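Leucine-rich repeat protein (Bacteroides thetaiotaomicron, PDB 4ECN) is of unknown function but, as an extracellular leucine-rich repeat protein, probably binds other proteins. Local coordinates at residues T438-A443 with D463-D468; V339-G344 with D468-N473. All blocks are in the same frame, centred on the assembly; numbering follows the deposited sequence.

Overall arrangement
Both contacts lie in the leucine-rich repeat part of the chain, on the same side of its centre, with their centres about 8 Å apart. They share Asp468 in the loop between strand 452-456 and helix 475-480. Interaction 1 sets residues 463-468 of this loop against segment 438-443, mainly through backbone bonds. Interaction 2 sets residues 468-473 against the turn after strand 338-339, mainly through the carboxylate of the buried Asp341. Each is partly buried, with the strand or turn side mostly inside and the loop more open. Strands 338-339 and 436-440 pair in parallel, and Ser441 is hydrogen-bonded to Asp341, so the two contacts are joined directly.

Interaction 1 (T438-A443 with D463-D468); sequences TFISKA and DNIAVD
The backbone N and O of Ile440 both bond to the loop 463-468. Its N donates to Asn464 O at 2.9 Å. Its O accepts from Ala466 N at 2.8 Å. Water 1 accepts from Val467 N and gives a second, weak bond to Ile440 O. The pair Ile440 and Ile465 makes a single beta bridge. The loop thus adds to the edge of strand 436-440, which pairs on with strand 338-339 in the leucine-rich repeat region. Beyond the bridge, Lys442 N donates to Asp468 O at 2.9 Å.

The Lys442 side chain runs along the same loop. CB lies 3.5 Å from Ala466 O. CG sits between the backbone N and the carbonyl carbon (chi1 63°), and this brings it to 3.6 Å from Asp468 C. CD packs on Val467 O at 3.4 Å. CE passes the same oxygen more loosely, and bends at chi3 and chi4 turn NZ away from the loop. The lysine also makes a cation-pi contact with Trp469.

The Phe439 ring has Asn464 O over one face, offset toward the rim. The Asn464 side chain crosses that of the phenylalanine at about a right angle. Asp468 O meets the ring at its edge, with CZ 3.4 Å away. Arg338 makes a cation-pi contact with this ring.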
loop_
_atom_site.group_PDB
_atom_site.type_symbol
_atom_site.label_atom_id
_atom_site.label_comp_id
_atom_site.label_asym_id
_atom_site.label_seq_id
_atom_site.Cartn_x
_atom_site.Cartn_y
_atom_site.Cartn_z
ATOM N N THR A 438 -1.596 -13.089 12.891
ATOM C CA THR A 438 -1.659 -14.553 12.736
ATOM C C THR A 438 -3.090 -15.134 12.795
ATOM O O THR A 438 -3.261 -16.327 12.539
ATOM C CB THR A 438 -0.797 -15.252 13.813
ATOM O OG1 THR A 438 -1.010 -14.669 15.113
ATOM C CG2 THR A 438 0.693 -15.226 13.467
ATOM N N PHE A 439 -4.109 -14.304 13.073
ATOM C CA PHE A 439 -5.487 -14.785 13.202
ATOM C C PHE A 439 -6.511 -13.681 12.924
ATOM O O PHE A 439 -6.336 -12.540 13.360
ATOM C CB PHE A 439 -5.708 -15.339 14.642
ATOM C CG PHE A 439 -7.020 -16.056 14.845
ATOM C CD1 PHE A 439 -7.135 -17.414 14.579
ATOM C CD2 PHE A 439 -8.154 -15.362 15.253
ATOM C CE1 PHE A 439 -8.360 -18.066 14.715
ATOM C CE2 PHE A 439 -9.385 -16.013 15.370
ATOM C CZ PHE A 439 -9.478 -17.362 15.118
ATOM N N ILE A 440 -7.617 -14.053 12.256
ATOM C CA ILE A 440 -8.742 -13.153 11.986
ATOM C C ILE A 440 -10.027 -13.800 12.512
ATOM O O ILE A 440 -10.445 -14.809 11.951
ATOM C CB ILE A 440 -8.894 -12.770 10.480
ATOM C CG1 ILE A 440 -7.567 -12.397 9.767
ATOM C CG2 ILE A 440 -9.993 -11.714 10.288
ATOM C CD1 ILE A 440 -6.947 -11.069 10.100
ATOM N N SER A 441 -10.653 -13.222 13.570
ATOM C CA SER A 441 -11.933 -13.667 14.163
ATOM C C SER A 441 -13.034 -13.865 13.108
ATOM O O SER A 441 -13.082 -13.086 12.160
ATOM C CB SER A 441 -12.420 -12.638 15.181
ATOM O OG SER A 441 -13.741 -12.927 15.602
ATOM N N LYS A 442 -13.952 -14.837 13.289
ATOM C CA LYS A 442 -15.044 -14.995 12.306
ATOM C C LYS A 442 -16.165 -13.899 12.525
ATOM O O LYS A 442 -17.098 -13.826 11.713
ATOM C CB LYS A 442 -15.652 -16.417 12.297
ATOM C CG LYS A 442 -16.340 -16.880 13.576
ATOM C CD LYS A 442 -16.793 -18.354 13.494
ATOM C CE LYS A 442 -18.076 -18.633 12.733
ATOM N NZ LYS A 442 -19.283 -18.299 13.527
ATOM N N ALA A 443 -16.012 -13.004 13.552
ATOM C CA ALA A 443 -16.924 -11.894 13.827
ATOM C C ALA A 443 -17.053 -10.936 12.609
ATOM O O ALA A 443 -17.980 -10.128 12.554
ATOM C CB ALA A 443 -16.444 -11.126 15.039
ATOM N N ASP A 463 -6.693 -21.398 7.208
ATOM C CA ASP A 463 -7.694 -21.907 8.146
ATOM C C ASP A 463 -7.883 -20.962 9.357
ATOM O O ASP A 463 -8.716 -21.223 10.236
ATOM C CB ASP A 463 -7.287 -23.325 8.614
ATOM C CG ASP A 463 -5.872 -23.465 9.168
ATOM O OD1 ASP A 463 -4.906 -23.211 8.408
ATOM O OD2 ASP A 463 -5.731 -23.919 10.331
ATOM N N ASN A 464 -7.119 -19.865 9.390
ATOM C CA ASN A 464 -7.177 -18.892 10.471
ATOM C C ASN A 464 -7.763 -17.561 10.009
ATOM O O ASN A 464 -7.788 -16.605 10.794
ATOM C CB ASN A 464 -5.789 -18.694 11.041
ATOM C CG ASN A 464 -5.409 -19.805 11.969
ATOM O OD1 ASN A 464 -6.240 -20.622 12.363
ATOM N ND2 ASN A 464 -4.157 -19.827 12.376
ATOM N N ILE A 465 -8.287 -17.522 8.765
ATOM C CA ILE A 465 -8.896 -16.327 8.195
ATOM C C ILE A 465 -10.415 -16.450 8.311
ATOM O O ILE A 465 -11.054 -17.056 7.442
ATOM C CB ILE A 465 -8.458 -16.032 6.720
ATOM C CG1 ILE A 465 -6.946 -16.221 6.490
ATOM C CG2 ILE A 465 -8.926 -14.637 6.280
ATOM C CD1 ILE A 465 -6.552 -16.291 5.043
ATOM N N ALA A 466 -10.977 -15.853 9.386
ATOM C CA ALA A 466 -12.404 -15.734 9.723
ATOM C C ALA A 466 -13.140 -17.084 9.668
ATOM O O ALA A 466 -14.262 -17.172 9.157
ATOM C CB ALA A 466 -13.074 -14.736 8.795
ATOM N N VAL A 467 -12.519 -18.111 10.267
ATOM C CA VAL A 467 -13.041 -19.472 10.341
ATOM C C VAL A 467 -13.598 -19.750 11.770
ATOM O O VAL A 467 -14.590 -20.478 11.912
ATOM C CB VAL A 467 -11.921 -20.471 9.943
ATOM C CG1 VAL A 467 -12.314 -21.925 10.187
ATOM C CG2 VAL A 467 -11.501 -20.271 8.497
ATOM N N ASP A 468 -12.968 -19.162 12.810
ATOM C CA ASP A 468 -13.345 -19.394 14.217
ATOM C C ASP A 468 -13.362 -18.143 15.079
ATOM O O ASP A 468 -12.869 -17.093 14.659
ATOM C CB ASP A 468 -12.345 -20.372 14.859
ATOM C CG ASP A 468 -12.435 -21.756 14.279
ATOM O OD1 ASP A 468 -13.467 -22.426 14.511
ATOM O OD2 ASP A 468 -11.505 -22.148 13.534
HETATM O O HOH W 1 -10.338 -18.152 11.946
#

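Interaction 2 (V339-G344 with D468-N473); sequences VPDAIG and DWEDAN
A single carboxylate, that of Asp341, takes two successive backbone N-H groups of the other segment. OD1 accepts from Glu470 N at 2.7 Å, and OD2 accepts from Asp471 N at 3.1 Å. Each oxygen uses its syn lone pair, the one on the side of its partner oxygen. The first bond is the straighter, at 158°. With CG beside its own backbone N (chi1 -48°), the carboxylate extends to the loop and is held at both oxygens. Both have further partners: Ser441 OG bonds to OD1, and Ser474 OG bonds to OD2. The residue is buried, so these bonds probably stabilise its negative charge.

Asp341 begins a 3-10 segment that runs through Gly344 and on, after strand 338-339 in the leucine-rich repeat region. Helix 266-280 packs against Pro340, just before it, and against Ala342 within it. The contact therefore joins the turn to the loop that leads into helix 475-480. Asp471 OD1 accepts from Asn473 N two residues on, an Asx turn just before that helix.

Glu470 lies alongside the start of the 339-344 segment. Its CG is anti to the backbone N (chi1 -178°), and both CB and CG pack at 3.4 Å from Val339 O. CG also reaches Pro340 CA at 3.7 Å. The chain bends at chi2, and OE1 comes near Pro340 CB. The other oxygen, OE2, forms a salt bridge with Arg338. This cation probably eases the closeness of Asp341 OD2 and Glu470 OE1, two like charges 4.1 Å apart. Trp469 brings its ring edge to Asp341 OD1, while its NE1 bonds to Glu481.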
loop_
_atom_site.group_PDB
_atom_site.type_symbol
_atom_site.label_atom_id
_atom_site.label_comp_id
_atom_site.label_asym_id
_atom_site.label_seq_id
_atom_site.Cartn_x
_atom_site.Cartn_y
_atom_site.Cartn_z
ATOM N N VAL A 339 -6.764 -10.909 15.607
ATOM C CA VAL A 339 -7.881 -9.958 15.551
ATOM C C VAL A 339 -8.989 -10.508 16.471
ATOM O O VAL A 339 -9.462 -11.616 16.222
ATOM C CB VAL A 339 -8.371 -9.659 14.118
ATOM C CG1 VAL A 339 -9.599 -8.755 14.138
ATOM C CG2 VAL A 339 -7.249 -9.044 13.276
ATOM N N PRO A 340 -9.343 -9.788 17.578
ATOM C CA PRO A 340 -10.332 -10.327 18.532
ATOM C C PRO A 340 -11.780 -10.231 18.028
ATOM O O PRO A 340 -12.058 -9.525 17.063
ATOM C CB PRO A 340 -10.119 -9.446 19.763
ATOM C CG PRO A 340 -9.686 -8.148 19.224
ATOM C CD PRO A 340 -8.847 -8.463 18.018
ATOM N N ASP A 341 -12.712 -10.905 18.723
ATOM C CA ASP A 341 -14.133 -10.965 18.355
ATOM C C ASP A 341 -14.819 -9.608 18.504
ATOM O O ASP A 341 -15.889 -9.393 17.934
ATOM C CB ASP A 341 -14.849 -12.012 19.207
ATOM C CG ASP A 341 -14.086 -13.310 19.237
ATOM O OD1 ASP A 341 -13.859 -13.891 18.142
ATOM O OD2 ASP A 341 -13.585 -13.669 20.321
ATOM N N ALA A 342 -14.168 -8.686 19.227
ATOM C CA ALA A 342 -14.588 -7.306 19.447
ATOM C C ALA A 342 -14.814 -6.558 18.116
ATOM O O ALA A 342 -15.647 -5.656 18.077
ATOM C CB ALA A 342 -13.539 -6.580 20.273
ATOM N N ILE A 343 -14.120 -6.955 17.023
ATOM C CA ILE A 343 -14.302 -6.328 15.709
ATOM C C ILE A 343 -15.787 -6.532 15.208
ATOM O O ILE A 343 -16.261 -5.751 14.378
ATOM C CB ILE A 343 -13.264 -6.844 14.682
ATOM C CG1 ILE A 343 -13.158 -5.891 13.461
ATOM C CG2 ILE A 343 -13.492 -8.309 14.295
ATOM C CD1 ILE A 343 -11.719 -5.728 12.933
ATOM N N GLY A 344 -16.500 -7.514 15.776
ATOM C CA GLY A 344 -17.894 -7.792 15.441
ATOM C C GLY A 344 -18.888 -6.727 15.864
ATOM O O GLY A 344 -20.009 -6.680 15.346
ATOM N N ASP A 468 -12.968 -19.162 12.810
ATOM C CA ASP A 468 -13.345 -19.394 14.217
ATOM C C ASP A 468 -13.362 -18.143 15.079
ATOM O O ASP A 468 -12.869 -17.093 14.659
ATOM C CB ASP A 468 -12.345 -20.372 14.859
ATOM C CG ASP A 468 -12.435 -21.756 14.279
ATOM O OD1 ASP A 468 -13.467 -22.426 14.511
ATOM O OD2 ASP A 468 -11.505 -22.148 13.534
ATOM N N TRP A 469 -13.907 -18.268 16.306
ATOM C CA TRP A 469 -13.835 -17.204 17.286
ATOM C C TRP A 469 -12.395 -17.067 17.749
ATOM O O TRP A 469 -11.693 -18.085 17.887
ATOM C CB TRP A 469 -14.755 -17.440 18.500
ATOM C CG TRP A 469 -16.208 -17.700 18.228
ATOM C CD1 TRP A 469 -16.948 -18.742 18.702
ATOM C CD2 TRP A 469 -17.116 -16.867 17.492
ATOM N NE1 TRP A 469 -18.262 -18.610 18.314
ATOM C CE2 TRP A 469 -18.390 -17.480 17.556
ATOM C CE3 TRP A 469 -16.980 -15.661 16.791
ATOM C CZ2 TRP A 469 -19.508 -16.950 16.909
ATOM C CZ3 TRP A 469 -18.087 -15.142 16.141
ATOM C CH2 TRP A 469 -19.329 -15.792 16.189
ATOM N N GLU A 470 -11.948 -15.828 18.004
ATOM C CA GLU A 470 -10.599 -15.591 18.512
ATOM C C GLU A 470 -10.523 -16.135 19.954
ATOM O O GLU A 470 -9.474 -16.626 20.359
ATOM C CB GLU A 470 -10.250 -14.109 18.406
ATOM C CG GLU A 470 -8.852 -13.734 18.854
ATOM C CD GLU A 470 -8.672 -13.501 20.343
ATOM O OE1 GLU A 470 -9.640 -13.068 21.016
ATOM O OE2 GLU A 470 -7.535 -13.710 20.823
ATOM N N ASP A 471 -11.648 -16.079 20.695
ATOM C CA ASP A 471 -11.844 -16.635 22.045
ATOM C C ASP A 471 -13.341 -16.909 22.202
ATOM O O ASP A 471 -14.142 -15.979 22.325
ATOM C CB ASP A 471 -11.276 -15.734 23.170
ATOM C CG ASP A 471 -11.503 -16.197 24.609
ATOM O OD1 ASP A 471 -12.130 -17.269 24.810
ATOM O OD2 ASP A 471 -11.077 -15.475 25.536
ATOM N N ALA A 472 -13.706 -18.200 22.178
ATOM C CA ALA A 472 -15.093 -18.657 22.281
ATOM C C ALA A 472 -15.761 -18.243 23.606
ATOM O O ALA A 472 -16.994 -18.253 23.684
ATOM C CB ALA A 472 -15.150 -20.166 22.140
ATOM N N ASN A 473 -14.953 -17.860 24.623
ATOM C CA ASN A 473 -15.450 -17.491 25.949
ATOM C C ASN A 473 -15.411 -15.981 26.176
ATOM O O ASN A 473 -15.623 -15.537 27.301
ATOM C CB ASN A 473 -14.661 -18.219 27.051
ATOM C CG ASN A 473 -14.939 -19.699 27.068
ATOM O OD1 ASN A 473 -16.089 -20.151 26.930
ATOM N ND2 ASN A 473 -13.885 -20.483 27.195
#